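Local structure of putative uncharacterized protein (Bacillus anthracis, 3LNO) at residues K69-N74 / N79-N84. The protein is of unknown function, but probably takes part in iron-sulfur cluster assembly. Sequence-based numbering, arbitrary orientation.
Sequences KVLSTN and NEIEVN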
ATOM      1  N   LYS A  69      -7.410   2.040   8.395  1.00 28.96           N
ATOM      2  CA  LYS A  69      -7.186   1.777   9.807  1.00 28.22           C
ATOM      3  C   LYS A  69      -5.702   1.851  10.153  1.00 27.66           C
ATOM      4  O   LYS A  69      -5.307   2.469  11.163  1.00 29.66           O
ATOM      5  CB  LYS A  69      -7.731   0.399  10.171  1.00 43.59           C
ATOM      6  CG  LYS A  69      -7.502   0.023  11.630  1.00 59.03           C
ATOM      7  CD  LYS A  69      -8.432  -1.112  12.099  1.00 74.35           C
ATOM      8  CE  LYS A  69      -7.977  -2.489  11.600  1.00 83.55           C
ATOM      9  NZ  LYS A  69      -8.743  -3.609  12.250  1.00 87.77           N
ATOM     10  N   VAL A  70      -4.862   1.223   9.337  1.00 27.28           N
ATOM     11  CA  VAL A  70      -3.452   1.146   9.716  1.00 27.12           C
ATOM     12  C   VAL A  70      -2.854   2.552   9.718  1.00 28.59           C
ATOM     13  O   VAL A  70      -2.187   2.960  10.667  1.00 29.42           O
ATOM     14  CB  VAL A  70      -2.655   0.199   8.800  1.00 31.38           C
ATOM     15  CG1 VAL A  70      -1.153   0.592   8.783  1.00 22.88           C
ATOM     16  CG2 VAL A  70      -2.849  -1.252   9.252  1.00 32.45           C
ATOM     17  N   LEU A  71      -3.114   3.313   8.663  1.00 25.91           N
ATOM     18  CA  LEU A  71      -2.486   4.627   8.582  1.00 29.29           C
ATOM     19  C   LEU A  71      -3.053   5.575   9.643  1.00 29.17           C
ATOM     20  O   LEU A  71      -2.290   6.281  10.301  1.00 29.82           O
ATOM     21  CB  LEU A  71      -2.596   5.210   7.177  1.00 25.93           C
ATOM     22  CG  LEU A  71      -1.872   4.422   6.097  1.00 25.69           C
ATOM     23  CD1 LEU A  71      -2.006   5.135   4.770  1.00 28.84           C
ATOM     24  CD2 LEU A  71      -0.363   4.235   6.452  1.00 21.55           C
ATOM     25  N   SER A  72      -4.374   5.564   9.855  1.00 23.64           N
ATOM     26  CA  SER A  72      -4.949   6.497  10.816  1.00 22.99           C
ATOM     27  C   SER A  72      -4.485   6.147  12.224  1.00 32.75           C
ATOM     28  O   SER A  72      -4.257   7.022  13.062  1.00 35.38           O
ATOM     29  CB  SER A  72      -6.482   6.512  10.745  1.00 28.84           C
ATOM     30  OG  SER A  72      -7.027   5.230  11.043  1.00 30.81           O
ATOM     31  N   THR A  73      -4.335   4.859  12.483  1.00 32.44           N
ATOM     32  CA  THR A  73      -3.889   4.424  13.796  1.00 33.43           C
ATOM     33  C   THR A  73      -2.385   4.620  13.995  1.00 38.74           C
ATOM     34  O   THR A  73      -1.950   5.144  15.018  1.00 34.36           O
ATOM     35  CB  THR A  73      -4.220   2.952  14.006  1.00 38.29           C
ATOM     36  OG1 THR A  73      -5.631   2.771  13.811  1.00 38.14           O
ATOM     37  CG2 THR A  73      -3.813   2.515  15.403  1.00 40.61           C
ATOM     38  N   ASN A  74      -1.588   4.217  13.012  1.00 38.48           N
ATOM     39  CA  ASN A  74      -0.137   4.197  13.194  1.00 34.64           C
ATOM     40  C   ASN A  74       0.545   5.505  12.845  1.00 36.49           C
ATOM     41  O   ASN A  74       1.625   5.801  13.347  1.00 37.05           O
ATOM     42  CB  ASN A  74       0.475   2.978  12.476  1.00 34.22           C
ATOM     43  CG  ASN A  74       0.020   1.652  13.103  1.00 35.24           C
ATOM     44  OD1 ASN A  74      -0.691   1.657  14.102  1.00 39.46           O
ATOM     45  ND2 ASN A  74       0.432   0.526  12.533  1.00 40.86           N
ATOM     46  N   ASN A  79      -4.040  13.300   7.762  1.00 31.33           N
ATOM     47  CA  ASN A  79      -5.419  13.787   7.740  1.00 32.04           C
ATOM     48  C   ASN A  79      -6.287  12.986   6.809  1.00 32.25           C
ATOM     49  O   ASN A  79      -6.667  11.871   7.159  1.00 33.63           O
ATOM     50  CB  ASN A  79      -5.491  15.293   7.527  1.00 28.13           C
ATOM     51  CG  ASN A  79      -5.014  16.031   8.762  1.00 30.23           C
ATOM     52  OD1 ASN A  79      -5.370  15.652   9.882  1.00 33.63           O
ATOM     53  ND2 ASN A  79      -4.146  17.020   8.581  1.00 39.98           N
ATOM     54  N   GLU A  80      -6.574  13.487   5.621  1.00 33.41           N
ATOM     55  CA  GLU A  80      -7.365  12.665   4.726  1.00 30.17           C
ATOM     56  C   GLU A  80      -6.613  11.434   4.263  1.00 32.43           C
ATOM     57  O   GLU A  80      -5.411  11.477   3.980  1.00 34.97           O
ATOM     58  CB  GLU A  80      -7.829  13.451   3.517  1.00 28.40           C
ATOM     59  CG  GLU A  80      -8.995  12.791   2.779  1.00 29.56           C
ATOM     60  CD  GLU A  80      -9.371  13.589   1.541  1.00 40.59           C
ATOM     61  OE1 GLU A  80      -8.786  14.685   1.355  1.00 46.08           O
ATOM     62  OE2 GLU A  80     -10.234  13.137   0.754  1.00 40.62           O
ATOM     63  N   ILE A  81      -7.324  10.324   4.192  1.00 28.36           N
ATOM     64  CA  ILE A  81      -6.766   9.159   3.534  1.00 32.43           C
ATOM     65  C   ILE A  81      -7.653   8.696   2.398  1.00 33.96           C
ATOM     66  O   ILE A  81      -8.739   8.165   2.630  1.00 32.45           O
ATOM     67  CB  ILE A  81      -6.618   7.979   4.471  1.00 28.05           C
ATOM     68  CG1 ILE A  81      -5.855   8.398   5.720  1.00 27.54           C
ATOM     69  CG2 ILE A  81      -5.929   6.842   3.705  1.00 33.99           C
ATOM     70  CD1 ILE A  81      -5.913   7.416   6.825  1.00 27.78           C
ATOM     71  N   GLU A  82      -7.167   8.855   1.175  1.00 32.87           N
ATOM     72  CA  GLU A  82      -7.876   8.353   0.019  1.00 34.05           C
ATOM     73  C   GLU A  82      -7.139   7.139  -0.547  1.00 31.84           C
ATOM     74  O   GLU A  82      -5.915   7.187  -0.731  1.00 31.14           O
ATOM     75  CB  GLU A  82      -7.885   9.418  -1.070  1.00 35.15           C
ATOM     76  CG  GLU A  82      -8.929  10.444  -0.940  1.00 48.88           C
ATOM     77  CD  GLU A  82      -9.077  11.234  -2.226  1.00 60.80           C
ATOM     78  OE1 GLU A  82      -8.473  12.328  -2.309  1.00 67.11           O
ATOM     79  OE2 GLU A  82      -9.778  10.749  -3.154  1.00 65.53           O
ATOM     80  N   VAL A  83      -7.870   6.080  -0.871  1.00 32.75           N
ATOM     81  CA  VAL A  83      -7.250   4.922  -1.507  1.00 34.72           C
ATOM     82  C   VAL A  83      -7.845   4.777  -2.880  1.00 36.13           C
ATOM     83  O   VAL A  83      -9.051   4.528  -3.008  1.00 33.01           O
ATOM     84  CB  VAL A  83      -7.454   3.617  -0.719  1.00 29.14           C
ATOM     85  CG1 VAL A  83      -6.692   2.486  -1.378  1.00 24.29           C
ATOM     86  CG2 VAL A  83      -6.979   3.774   0.719  1.00 28.34           C
ATOM     87  N   ASN A  84      -7.029   4.971  -3.915  1.00 24.23           N
ATOM     88  CA  ASN A  84      -7.557   4.781  -5.267  1.00 28.42           C
ATOM     89  C   ASN A  84      -7.038   3.478  -5.808  1.00 32.33           C
ATOM     90  O   ASN A  84      -5.823   3.289  -5.946  1.00 28.47           O
ATOM     91  CB  ASN A  84      -7.182   5.922  -6.207  1.00 36.45           C
ATOM     92  CG  ASN A  84      -7.860   7.239  -5.836  1.00 45.72           C
ATOM     93  OD1 ASN A  84      -8.989   7.266  -5.326  1.00 46.06           O
ATOM     94  ND2 ASN A  84      -7.169   8.342  -6.099  1.00 51.78           N
TER
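I81, the first strand residue after the turn, is the one residue of 79-84 that touches 69-74, reaching across to L71 and S72 in the last turn of helix 60-74. Just ahead of it, N79 ND2 donates to the carbonyl of N43 and the E80 amide to N45 OD1, which ties the start of the segment to the neighbouring hairpin. With CG1 of I81 anti to its carbonyl carbon (chi1 -52°) and the chain extended beyond it, the CD1 methyl alone does the touching. I81 CD1 meets L71 CB at 4.0 Å. The same I81 CD1 lies 3.9 Å from the backbone N of S72 and also approaches S72 CB, so the methyl rests on the helix surface where these two residues join. The apposition is purely van der Waals; S72 OG bonds instead to the carbonyl of K68 in its own helix. Further along, V83 lies on the same side of the strand as I81 and packs on V64 and V67, from earlier turns of the same helix. Helix 60-74 links parallel strands 46-50 and 81-85 in a beta-alpha-beta crossover, where I48 touches both L71 and I81, while helix 3-16 meets L71 through N16.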